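PDB 1OMH: trwC protein from Escherichia coli, which acts as the relaxase of bacterial conjugation, recognising and processing the plasmid origin-of-transfer DNA that is passed to the recipient cell. Local coordinates for residues 90-95 with 227-232. Residues are numbered along the deposited sequence; the frame is centred on the assembly and turned at random.
Sequences APKSVS and QQIEGF. With nucleotides of chain A.
Lys92 and Ser93, in the first turn of helix 92-99, pack against Ile229 of helix 226-230 and Phe232, which follows in the chain, a small buried contact between the start of one helix and the 227-232 segment, beside the bound DNA. The apolar part centres on Ile229. Its CD1 lies 3.3 Å from the backbone N of Ser93 and also touches CB of that residue. The CG2 branch of Ile229 meets Lys92 CB at 3.8 Å, and the two chains lie alongside, pointing opposite ways. Lys92 leaves its helix with CG anti to the backbone N (chi1 -176°). Bends at chi2 and chi3 then fold the chain, and its CD passes Phe232 CB at 4.1 Å. NZ bonds Gln159 OE1 and Pro158 O, and donates to OP1 of DC24 of chain A at 2.9 Å. Its hydrogen bond to the carbonyl O of Phe232 (3.0 Å) is weak. Lys92 thus reaches the start of strand 158-167, which carries His161 and His163. With His150 these bind zinc or copper in other structures of this protein, a set consistent with the HUH motif of Rep-clan relaxases; no metal is bound here. The side chain of His161 is about 8 Å from that of Lys92. Pro91 is the N-cap of helix 92-99, and its CA lies 3.6 Å from C5 of DT23 of chain A. An alanine in place of Lys92 would probably leave the DC24 phosphate without this positive partner, and Gln159 OE1, Pro158 O and the Phe232 carbonyl without their amine donor. Ser93 OG turns to strand 219-221, where it bonds Asp220 OD1 and Leu221 N. The ring of Phe232 turns from Lys92 and packs on Thr284 and Ala285 of helix 274-287.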
ATOM      1  N   ALA B  90      -0.834   8.157  -1.886  1.00 14.90           N
ATOM      2  CA  ALA B  90      -0.769   9.579  -1.600  1.00 15.84           C
ATOM      3  C   ALA B  90      -1.981  10.319  -2.150  1.00 17.29           C
ATOM      4  O   ALA B  90      -2.685   9.815  -3.034  1.00 17.62           O
ATOM      5  CB  ALA B  90       0.496  10.159  -2.203  1.00 14.98           C
ATOM      6  N   PRO B  91      -2.264  11.513  -1.602  1.00 17.40           N
ATOM      7  CA  PRO B  91      -3.392  12.322  -2.065  1.00 16.33           C
ATOM      8  C   PRO B  91      -3.102  12.596  -3.543  1.00 13.36           C
ATOM      9  O   PRO B  91      -1.943  12.602  -3.942  1.00 12.80           O
ATOM     10  CB  PRO B  91      -3.277  13.583  -1.220  1.00 20.70           C
ATOM     11  CG  PRO B  91      -2.731  13.049   0.083  1.00 16.46           C
ATOM     12  CD  PRO B  91      -1.667  12.090  -0.382  1.00 15.13           C
ATOM     13  N   LYS B  92      -4.135  12.818  -4.346  1.00 12.10           N
ATOM     14  CA  LYS B  92      -3.937  13.050  -5.780  1.00 12.96           C
ATOM     15  C   LYS B  92      -3.039  14.250  -6.089  1.00 13.20           C
ATOM     16  O   LYS B  92      -2.175  14.164  -6.956  1.00 14.45           O
ATOM     17  CB  LYS B  92      -5.293  13.223  -6.485  1.00  8.92           C
ATOM     18  CG  LYS B  92      -5.192  13.372  -8.007  1.00 12.20           C
ATOM     19  CD  LYS B  92      -4.620  12.114  -8.675  1.00 18.24           C
ATOM     20  CE  LYS B  92      -5.530  10.897  -8.461  1.00 14.79           C
ATOM     21  NZ  LYS B  92      -5.069   9.706  -9.224  1.00 16.55           N
ATOM     22  N   SER B  93      -3.251  15.367  -5.398  1.00 12.45           N
ATOM     23  CA  SER B  93      -2.428  16.558  -5.631  1.00 18.88           C
ATOM     24  C   SER B  93      -0.954  16.239  -5.432  1.00 18.77           C
ATOM     25  O   SER B  93      -0.092  16.765  -6.137  1.00 20.91           O
ATOM     26  CB  SER B  93      -2.821  17.689  -4.681  1.00 19.97           C
ATOM     27  OG  SER B  93      -2.571  17.331  -3.334  1.00 20.98           O
ATOM     28  N   VAL B  94      -0.668  15.378  -4.462  1.00 17.79           N
ATOM     29  CA  VAL B  94       0.704  14.997  -4.180  1.00 15.50           C
ATOM     30  C   VAL B  94       1.260  14.179  -5.342  1.00 18.19           C
ATOM     31  O   VAL B  94       2.394  14.408  -5.782  1.00 15.80           O
ATOM     32  CB  VAL B  94       0.784  14.209  -2.850  1.00 16.93           C
ATOM     33  CG1 VAL B  94       2.209  13.708  -2.605  1.00 12.85           C
ATOM     34  CG2 VAL B  94       0.347  15.119  -1.704  1.00 17.17           C
ATOM     35  N   SER B  95       0.469  13.237  -5.853  1.00 14.37           N
ATOM     36  CA  SER B  95       0.920  12.434  -6.991  1.00 17.36           C
ATOM     37  C   SER B  95       1.179  13.354  -8.188  1.00 12.89           C
ATOM     38  O   SER B  95       2.149  13.165  -8.929  1.00 18.78           O
ATOM     39  CB  SER B  95      -0.131  11.379  -7.373  1.00 16.16           C
ATOM     40  OG  SER B  95      -0.277  10.397  -6.350  1.00 16.26           O
ATOM     41  N   GLN B 227     -11.527  20.438  -8.704  1.00 24.43           N
ATOM     42  CA  GLN B 227     -11.843  20.117 -10.093  1.00 24.22           C
ATOM     43  C   GLN B 227     -10.623  19.558 -10.816  1.00 23.46           C
ATOM     44  O   GLN B 227     -10.742  18.659 -11.643  1.00 22.19           O
ATOM     45  CB  GLN B 227     -12.371  21.349 -10.834  1.00 27.05           C
ATOM     46  CG  GLN B 227     -13.659  21.936 -10.253  1.00 35.36           C
ATOM     47  CD  GLN B 227     -14.827  20.961 -10.242  1.00 39.24           C
ATOM     48  N   GLN B 228      -9.449  20.091 -10.493  1.00 22.84           N
ATOM     49  CA  GLN B 228      -8.205  19.645 -11.107  1.00 22.18           C
ATOM     50  C   GLN B 228      -7.883  18.239 -10.613  1.00 23.61           C
ATOM     51  O   GLN B 228      -7.388  17.400 -11.369  1.00 23.52           O
ATOM     52  CB  GLN B 228      -7.072  20.632 -10.766  1.00 20.60           C
ATOM     53  CG  GLN B 228      -7.399  22.057 -11.225  1.00 22.65           C
ATOM     54  CD  GLN B 228      -6.440  23.118 -10.700  1.00 29.17           C
ATOM     55  OE1 GLN B 228      -6.004  23.069  -9.550  1.00 27.77           O
ATOM     56  NE2 GLN B 228      -6.126  24.097 -11.542  1.00 27.60           N
ATOM     57  N   ILE B 229      -8.169  17.987  -9.340  1.00 20.24           N
ATOM     58  CA  ILE B 229      -7.929  16.671  -8.753  1.00 21.20           C
ATOM     59  C   ILE B 229      -8.796  15.644  -9.483  1.00 20.70           C
ATOM     60  O   ILE B 229      -8.305  14.605  -9.937  1.00 18.15           O
ATOM     61  CB  ILE B 229      -8.298  16.665  -7.243  1.00 18.89           C
ATOM     62  CG1 ILE B 229      -7.235  17.414  -6.436  1.00 19.32           C
ATOM     63  CG2 ILE B 229      -8.480  15.258  -6.743  1.00 13.08           C
ATOM     64  CD1 ILE B 229      -5.829  16.925  -6.658  1.00 31.37           C
ATOM     65  N   GLU B 230     -10.085  15.952  -9.612  1.00 20.70           N
ATOM     66  CA  GLU B 230     -11.019  15.049 -10.271  1.00 22.68           C
ATOM     67  C   GLU B 230     -10.635  14.812 -11.730  1.00 22.27           C
ATOM     68  O   GLU B 230     -10.884  13.737 -12.279  1.00 18.78           O
ATOM     69  CB  GLU B 230     -12.440  15.611 -10.169  1.00 24.90           C
ATOM     70  CG  GLU B 230     -12.810  15.998  -8.744  1.00 36.80           C
ATOM     71  CD  GLU B 230     -14.271  16.355  -8.565  1.00 42.71           C
ATOM     72  OE1 GLU B 230     -14.816  17.097  -9.409  1.00 45.49           O
ATOM     73  OE2 GLU B 230     -14.870  15.903  -7.564  1.00 45.73           O
ATOM     74  N   GLY B 231     -10.016  15.813 -12.347  1.00 19.80           N
ATOM     75  CA  GLY B 231      -9.601  15.683 -13.731  1.00 21.50           C
ATOM     76  C   GLY B 231      -8.540  14.613 -13.899  1.00 21.79           C
ATOM     77  O   GLY B 231      -8.278  14.171 -15.011  1.00 21.64           O
ATOM     78  N   PHE B 232      -7.914  14.218 -12.794  1.00 16.02           N
ATOM     79  CA  PHE B 232      -6.878  13.181 -12.803  1.00 14.98           C
ATOM     80  C   PHE B 232      -7.296  12.003 -11.912  1.00 12.90           C
ATOM     81  O   PHE B 232      -6.449  11.238 -11.437  1.00 15.37           O
ATOM     82  CB  PHE B 232      -5.536  13.731 -12.283  1.00 17.66           C
ATOM     83  CG  PHE B 232      -4.730  14.482 -13.310  1.00 15.46           C
ATOM     84  CD1 PHE B 232      -4.637  15.872 -13.268  1.00 14.10           C
ATOM     85  CD2 PHE B 232      -4.030  13.796 -14.298  1.00 18.12           C
ATOM     86  CE1 PHE B 232      -3.851  16.571 -14.199  1.00 14.67           C
ATOM     87  CE2 PHE B 232      -3.246  14.482 -15.229  1.00 20.85           C
ATOM     88  CZ  PHE B 232      -3.159  15.875 -15.175  1.00 15.39           C
TER
ATOM     89  P    DT A  23     -10.292  11.866  -3.070  1.00 18.76           P
ATOM     90  OP1  DT A  23      -9.411  13.059  -3.026  1.00 19.10           O
ATOM     91  OP2  DT A  23     -11.738  12.033  -3.344  1.00 16.00           O
ATOM     92  O5'  DT A  23      -9.671  10.785  -4.075  1.00 19.18           O
ATOM     93  C5'  DT A  23      -9.351  11.113  -5.457  1.00 16.12           C
ATOM     94  C4'  DT A  23      -8.058  10.429  -5.858  1.00 14.25           C
ATOM     95  O4'  DT A  23      -7.095  10.706  -4.835  1.00 16.48           O
ATOM     96  C3'  DT A  23      -8.064   8.903  -6.073  1.00 13.45           C
ATOM     97  O3'  DT A  23      -7.532   8.762  -7.400  1.00 17.78           O
ATOM     98  C2'  DT A  23      -6.743   8.450  -5.474  1.00 16.84           C
ATOM     99  C1'  DT A  23      -6.264   9.601  -4.610  1.00 17.40           C
ATOM    100  N1   DT A  23      -6.063   9.458  -3.156  1.00 18.45           N
ATOM    101  C2   DT A  23      -5.280   8.437  -2.679  1.00 16.34           C
ATOM    102  O2   DT A  23      -4.861   7.536  -3.384  1.00 16.58           O
ATOM    103  N3   DT A  23      -4.999   8.516  -1.336  1.00 17.20           N
ATOM    104  C4   DT A  23      -5.436   9.482  -0.446  1.00 17.33           C
ATOM    105  O4   DT A  23      -5.064   9.443   0.725  1.00 17.88           O
ATOM    106  C5   DT A  23      -6.318  10.483  -1.009  1.00 16.54           C
ATOM    107  C7   DT A  23      -6.873  11.557  -0.127  1.00 14.17           C
ATOM    108  C6   DT A  23      -6.595  10.409  -2.311  1.00 16.71           C
ATOM    109  P    DC A  24      -8.071   7.662  -8.443  1.00 16.78           P
ATOM    110  OP1  DC A  24      -6.936   7.559  -9.397  1.00 17.01           O
ATOM    111  OP2  DC A  24      -9.409   8.091  -8.928  1.00 14.02           O
ATOM    112  O5'  DC A  24      -8.232   6.289  -7.647  1.00 15.97           O
ATOM    113  C5'  DC A  24      -7.127   5.415  -7.363  1.00 15.52           C
ATOM    114  C4'  DC A  24      -7.612   4.286  -6.484  1.00 16.87           C
ATOM    115  O4'  DC A  24      -8.381   4.871  -5.413  1.00 17.53           O
ATOM    116  C3'  DC A  24      -8.544   3.290  -7.188  1.00 14.53           C
ATOM    117  O3'  DC A  24      -7.786   2.061  -7.169  1.00 21.95           O
ATOM    118  C2'  DC A  24      -9.568   2.941  -6.120  1.00 13.22           C
ATOM    119  C1'  DC A  24      -9.472   4.038  -5.084  1.00 16.24           C
ATOM    120  N1   DC A  24     -10.647   4.864  -4.771  1.00 19.81           N
ATOM    121  C2   DC A  24     -11.645   4.301  -3.971  1.00 21.21           C
ATOM    122  O2   DC A  24     -11.550   3.112  -3.657  1.00 23.38           O
ATOM    123  N3   DC A  24     -12.679   5.068  -3.560  1.00 20.20           N
ATOM    124  C4   DC A  24     -12.744   6.349  -3.931  1.00 23.35           C
ATOM    125  N4   DC A  24     -13.763   7.081  -3.478  1.00 24.43           N
ATOM    126  C5   DC A  24     -11.762   6.938  -4.782  1.00 21.35           C
ATOM    127  C6   DC A  24     -10.746   6.163  -5.184  1.00 17.74           C
TER